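Local coordinates for OXA-46 oxacillinase (Pseudomonas aeruginosa, PDB 3IF6), which probably hydrolyses the ring amide of beta-lactam antibiotics to substituted beta-amino acids, as a class D serine beta-lactamase, at residues I44-E49 / G229-A234; D48-K53 / R258-L263. One frame throughout, in Å; residues are numbered along the deposited sequence.

Contact 1: I44-E49 / G229-A234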
loop_
_atom_site.group_PDB
_atom_site.type_symbol
_atom_site.label_atom_id
_atom_site.label_comp_id
_atom_site.label_asym_id
_atom_site.label_seq_id
_atom_site.Cartn_x
_atom_site.Cartn_y
_atom_site.Cartn_z
ATOM N N ILE B 44 14.946 -9.444 -18.309
ATOM C CA ILE B 44 14.342 -8.385 -17.530
ATOM C C ILE B 44 14.141 -7.132 -18.403
ATOM O O ILE B 44 14.983 -6.819 -19.230
ATOM C CB ILE B 44 15.189 -8.068 -16.264
ATOM C CG1 ILE B 44 14.392 -7.189 -15.268
ATOM C CG2 ILE B 44 16.530 -7.465 -16.655
ATOM C CD1 ILE B 44 14.921 -7.233 -13.844
ATOM N N VAL B 45 12.997 -6.468 -18.240
ATOM C CA VAL B 45 12.827 -5.093 -18.655
ATOM C C VAL B 45 12.702 -4.244 -17.400
ATOM O O VAL B 45 11.797 -4.458 -16.575
ATOM C CB VAL B 45 11.558 -4.893 -19.473
ATOM C CG1 VAL B 45 11.420 -3.440 -19.853
ATOM C CG2 VAL B 45 11.546 -5.759 -20.706
ATOM N N ILE B 46 13.591 -3.279 -17.217
ATOM C CA ILE B 46 13.276 -2.242 -16.236
ATOM C C ILE B 46 13.132 -0.798 -16.748
ATOM O O ILE B 46 14.090 -0.205 -17.266
ATOM C CB ILE B 46 14.023 -2.356 -14.872
ATOM C CG1 ILE B 46 14.373 -0.969 -14.329
ATOM C CG2 ILE B 46 15.161 -3.367 -14.906
ATOM C CD1 ILE B 46 15.660 -0.472 -14.764
ATOM N N ALA B 47 11.904 -0.281 -16.588
ATOM C CA ALA B 47 11.522 1.090 -16.899
ATOM C C ALA B 47 11.731 2.032 -15.713
ATOM O O ALA B 47 10.821 2.246 -14.921
ATOM C CB ALA B 47 10.077 1.128 -17.353
ATOM N N ASP B 48 12.884 2.667 -15.639
ATOM C CA ASP B 48 13.186 3.589 -14.566
ATOM C C ASP B 48 12.751 5.004 -14.904
ATOM O O ASP B 48 13.211 5.599 -15.838
ATOM C CB ASP B 48 14.667 3.556 -14.245
ATOM C CG ASP B 48 15.031 4.559 -13.264
ATOM O OD1 ASP B 48 14.222 5.449 -13.076
ATOM O OD2 ASP B 48 16.087 4.472 -12.663
ATOM N N GLU B 49 11.802 5.516 -14.145
ATOM C CA GLU B 49 11.201 6.800 -14.435
ATOM C C GLU B 49 11.338 7.949 -13.433
ATOM O O GLU B 49 10.638 8.936 -13.538
ATOM C CB GLU B 49 9.779 6.598 -14.937
ATOM C CG GLU B 49 9.751 5.719 -16.138
ATOM C CD GLU B 49 8.373 5.379 -16.613
ATOM O OE1 GLU B 49 7.392 5.867 -16.056
ATOM O OE2 GLU B 49 8.268 4.622 -17.580
ATOM N N GLY B 229 9.873 9.131 -8.366
ATOM C CA GLY B 229 9.073 8.390 -9.329
ATOM C C GLY B 229 9.252 6.875 -9.264
ATOM O O GLY B 229 10.011 6.349 -8.424
ATOM N N PRO B 230 8.553 6.163 -10.162
ATOM C CA PRO B 230 8.584 4.706 -10.146
ATOM C C PRO B 230 9.748 4.093 -10.930
ATOM O O PRO B 230 10.243 4.690 -11.910
ATOM C CB PRO B 230 7.252 4.325 -10.793
ATOM C CG PRO B 230 6.980 5.473 -11.734
ATOM C CD PRO B 230 7.685 6.694 -11.228
ATOM N N VAL B 231 10.177 2.911 -10.475
ATOM C CA VAL B 231 10.984 1.998 -11.277
ATOM C C VAL B 231 10.143 0.735 -11.525
ATOM O O VAL B 231 9.930 -0.062 -10.622
ATOM C CB VAL B 231 12.346 1.687 -10.591
ATOM C CG1 VAL B 231 13.236 0.852 -11.478
ATOM C CG2 VAL B 231 13.058 2.972 -10.266
ATOM N N PHE B 232 9.599 0.591 -12.727
ATOM C CA PHE B 232 8.914 -0.652 -13.113
ATOM C C PHE B 232 9.933 -1.754 -13.365
ATOM O O PHE B 232 11.108 -1.456 -13.620
ATOM C CB PHE B 232 7.996 -0.421 -14.315
ATOM C CG PHE B 232 6.934 0.624 -14.056
ATOM C CD1 PHE B 232 7.222 1.988 -14.194
ATOM C CD2 PHE B 232 5.650 0.253 -13.635
ATOM C CE1 PHE B 232 6.240 2.962 -13.944
ATOM C CE2 PHE B 232 4.682 1.208 -13.391
ATOM C CZ PHE B 232 4.987 2.576 -13.548
ATOM N N PHE B 233 9.498 -3.013 -13.225
ATOM C CA PHE B 233 10.327 -4.197 -13.536
ATOM C C PHE B 233 9.450 -5.345 -13.993
ATOM O O PHE B 233 8.279 -5.410 -13.661
ATOM C CB PHE B 233 11.273 -4.624 -12.397
ATOM C CG PHE B 233 10.573 -4.984 -11.109
ATOM C CD1 PHE B 233 10.172 -6.292 -10.864
ATOM C CD2 PHE B 233 10.312 -3.991 -10.124
ATOM C CE1 PHE B 233 9.505 -6.630 -9.655
ATOM C CE2 PHE B 233 9.652 -4.311 -8.925
ATOM C CZ PHE B 233 9.245 -5.631 -8.692
ATOM N N ALA B 234 10.015 -6.196 -14.834
ATOM C CA ALA B 234 9.367 -7.368 -15.334
ATOM C C ALA B 234 10.482 -8.309 -15.762
ATOM O O ALA B 234 11.183 -8.061 -16.757
ATOM C CB ALA B 234 8.481 -7.036 -16.479
#
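Val45 and Ala234 face each other as an antiparallel hydrogen-bonded pair: Val45 N gives a nearly straight bond to Ala234 O (2.8 Å, 163° at the hydrogen), while the return bond from Ala234 N to Val45 O is bent and weak. Two further carbonyl contacts come from alpha carbons, Ile44 CA lying 3.3 Å from Ala234 O and Phe233 CA touching Val45 O. Further along, Phe232 N donates to Ala47 O at 3.0 Å, with Ala47 N returning a weak bond to Phe232 O. Glu49 N closes the ladder on Pro230 O, 2.8 Å away, a fitting acceptor because proline has a carbonyl to offer but no N-H. The alternate amides look outward, Ile46 and Asp48 bonding to Ser57 and Thr55, and Val231 and Phe233 to Ile224 and Gly222, so the neighbouring strands 55-58 and 217-226 supply the backbone partners of these four residues.

Side chains fill in between. The branched Ile46 and Val231 cross with CG1 against CG1 at 3.6 Å, on the face packed by helix 247-259. On the face under helix 168-179, the small Ala47 leaves room for the Phe232 ring, whose edge meets Ala47 O in plane. With CG beside its backbone N (chi1 -57°) and an extended chain, Glu49 brings OE1 to 3.8 Å from Phe232 CE1, and its buried carboxylate is answered by salt bridges to Arg176 and Arg180. Strands 42-48 and 229-238 are neighbours in the central sheet, flanked by helices on both faces, of the serine beta-lactamase and penicillin-binding protein fold.

Contact 2: D48-K53 / R258-L263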
loop_
_atom_site.group_PDB
_atom_site.type_symbol
_atom_site.label_atom_id
_atom_site.label_comp_id
_atom_site.label_asym_id
_atom_site.label_seq_id
_atom_site.Cartn_x
_atom_site.Cartn_y
_atom_site.Cartn_z
ATOM N N ASP B 48 12.884 2.667 -15.639
ATOM C CA ASP B 48 13.186 3.589 -14.566
ATOM C C ASP B 48 12.751 5.004 -14.904
ATOM O O ASP B 48 13.211 5.599 -15.838
ATOM C CB ASP B 48 14.667 3.556 -14.245
ATOM C CG ASP B 48 15.031 4.559 -13.264
ATOM O OD1 ASP B 48 14.222 5.449 -13.076
ATOM O OD2 ASP B 48 16.087 4.472 -12.663
ATOM N N GLU B 49 11.802 5.516 -14.145
ATOM C CA GLU B 49 11.201 6.800 -14.435
ATOM C C GLU B 49 11.338 7.949 -13.433
ATOM O O GLU B 49 10.638 8.936 -13.538
ATOM C CB GLU B 49 9.779 6.598 -14.937
ATOM C CG GLU B 49 9.751 5.719 -16.138
ATOM C CD GLU B 49 8.373 5.379 -16.613
ATOM O OE1 GLU B 49 7.392 5.867 -16.056
ATOM O OE2 GLU B 49 8.268 4.622 -17.580
ATOM N N ARG B 50 12.225 7.813 -12.464
ATOM C CA ARG B 50 12.421 8.850 -11.469
ATOM C C ARG B 50 12.934 10.180 -12.022
ATOM O O ARG B 50 12.436 11.245 -11.711
ATOM C CB ARG B 50 13.375 8.352 -10.411
ATOM C CG ARG B 50 13.021 7.054 -9.812
ATOM C CD ARG B 50 14.150 6.539 -8.989
ATOM N NE ARG B 50 14.982 5.637 -9.748
ATOM C CZ ARG B 50 16.073 5.056 -9.304
ATOM N NH1 ARG B 50 16.509 5.247 -8.089
ATOM N NH2 ARG B 50 16.716 4.273 -10.096
ATOM N N GLN B 51 13.917 10.105 -12.886
ATOM C CA GLN B 51 14.432 11.299 -13.586
ATOM C C GLN B 51 13.458 11.814 -14.682
ATOM O O GLN B 51 12.596 11.067 -15.188
ATOM C CB GLN B 51 15.838 11.010 -14.163
ATOM C CG GLN B 51 16.797 10.269 -13.182
ATOM C CD GLN B 51 16.552 8.731 -13.089
ATOM O OE1 GLN B 51 15.752 8.153 -13.848
ATOM N NE2 GLN B 51 17.258 8.073 -12.163
ATOM N N ALA B 52 13.590 13.096 -15.030
ATOM C CA ALA B 52 12.780 13.733 -16.095
ATOM C C ALA B 52 12.752 12.906 -17.395
ATOM O O ALA B 52 11.705 12.780 -18.054
ATOM C CB ALA B 52 13.275 15.172 -16.364
ATOM N N LYS B 53 13.902 12.339 -17.764
ATOM C CA LYS B 53 13.928 11.353 -18.846
ATOM C C LYS B 53 13.835 9.887 -18.352
ATOM O O LYS B 53 14.569 9.433 -17.445
ATOM C CB LYS B 53 15.090 11.600 -19.828
ATOM C CG LYS B 53 14.668 12.378 -21.099
ATOM C CD LYS B 53 14.201 13.840 -20.811
ATOM C CE LYS B 53 15.388 14.792 -20.474
ATOM N NZ LYS B 53 15.003 15.942 -19.580
ATOM N N ARG B 258 19.043 -3.038 -7.044
ATOM C CA ARG B 258 20.035 -2.415 -6.161
ATOM C C ARG B 258 21.212 -1.755 -6.915
ATOM O O ARG B 258 21.622 -0.668 -6.539
ATOM C CB ARG B 258 20.497 -3.348 -5.029
ATOM C CG ARG B 258 19.677 -3.174 -3.710
ATOM C CD ARG B 258 20.243 -3.937 -2.485
ATOM N NE ARG B 258 20.291 -5.367 -2.755
ATOM C CZ ARG B 258 19.428 -6.283 -2.308
ATOM N NH1 ARG B 258 18.430 -5.941 -1.495
ATOM N NH2 ARG B 258 19.582 -7.562 -2.668
ATOM N N SER B 259 21.731 -2.382 -7.972
ATOM C CA SER B 259 22.812 -1.776 -8.772
ATOM C C SER B 259 22.446 -0.379 -9.367
ATOM O O SER B 259 23.269 0.549 -9.317
ATOM C CB SER B 259 23.345 -2.732 -9.848
ATOM O OG SER B 259 22.420 -2.903 -10.903
ATOM N N ILE B 260 21.226 -0.217 -9.895
ATOM C CA ILE B 260 20.774 1.113 -10.321
ATOM C C ILE B 260 20.250 1.949 -9.143
ATOM O O ILE B 260 19.644 3.004 -9.343
ATOM C CB ILE B 260 19.727 1.073 -11.464
ATOM C CG1 ILE B 260 18.459 0.315 -11.028
ATOM C CG2 ILE B 260 20.350 0.514 -12.761
ATOM C CD1 ILE B 260 17.348 0.316 -12.037
ATOM N N ASP B 261 20.489 1.484 -7.920
ATOM C CA ASP B 261 20.023 2.194 -6.721
ATOM C C ASP B 261 18.511 2.382 -6.648
ATOM O O ASP B 261 18.023 3.476 -6.307
ATOM C CB ASP B 261 20.704 3.561 -6.614
ATOM C CG ASP B 261 21.546 3.684 -5.374
ATOM O OD1 ASP B 261 21.125 4.454 -4.465
ATOM O OD2 ASP B 261 22.601 2.996 -5.304
ATOM N N ALA B 262 17.766 1.333 -6.982
ATOM C CA ALA B 262 16.316 1.385 -6.862
ATOM C C ALA B 262 15.769 0.602 -5.651
ATOM O O ALA B 262 14.557 0.517 -5.476
ATOM C CB ALA B 262 15.644 0.959 -8.173
ATOM N N LEU B 263 16.675 0.064 -4.826
ATOM C CA LEU B 263 16.343 -0.653 -3.586
ATOM C C LEU B 263 17.330 -0.292 -2.494
ATOM O O LEU B 263 18.506 -0.091 -2.784
ATOM C CB LEU B 263 16.427 -2.175 -3.768
ATOM C CG LEU B 263 15.224 -3.125 -3.917
ATOM C CD1 LEU B 263 15.746 -4.527 -3.704
ATOM C CD2 LEU B 263 14.074 -2.856 -2.939
#
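A Schellman motif ends helix 247-259, and the loop between strands 42-48 and 55-58 meets it chiefly through Arg50. Asp261, with positive phi, is the C-prime residue of that motif; its N bonds back to Arg258 O, and Ala262 N to Leu257 O. The turn presents two successive carbonyls to the Arg50 guanidinium. NH2 reaches Ile260 O at 3.3 Å, almost straight (170°) and within the guanidinium plane, whereas NH1 gives a shorter, more bent bond to Asp261 O, 2.9 Å away. Both donors stand above the planes of the carbonyls they meet. A cationic side chain suits this place, since the carbonyl end of a helix would be expected to attract positive charge.

Within the loop, Arg50 is held by Asp48, whose OD1 accepts from Arg50 N at 3.2 Å in an Asx turn. The salt bridge runs from Arg50 NH2 to Asp48 OD2 (2.7 Å), with weak bonds from NE to both carboxylate oxygens helping to fix the rotation of the guanidinium. A bend at chi3 (-95°) turns the group toward the helix end. Ile260 CD1 comes loosely beside Asp48 OD2, 4.4 Å away, and the small Ala262 lays its CB over one guanidinium face, 4.0 Å from Arg50 NH2.

Contacts 1 and 2 share Asp48 and Glu49, where strand 42-48 runs into its loop, and their centres lie about 8 Å apart. Asp48 belongs to both: it ends the strand opposite Val231 and also anchors the arginine that meets the helix end. The two contacts meet where the Ile46 and Ile260 side chains come together, their CD1 atoms modelled 3.3 Å apart, so close that the exact spacing is doubtful, and through Val231 CG2, which lies 3.9 Å from Ala262 CB and also packs on the Arg50 side chain. The chain passes from strand 229-238 to helix 247-259, so the same N-terminal strand and loop meet both of these C-terminal elements. Both contacts lie away from Ser72, the predicted acyl-ester nucleophile.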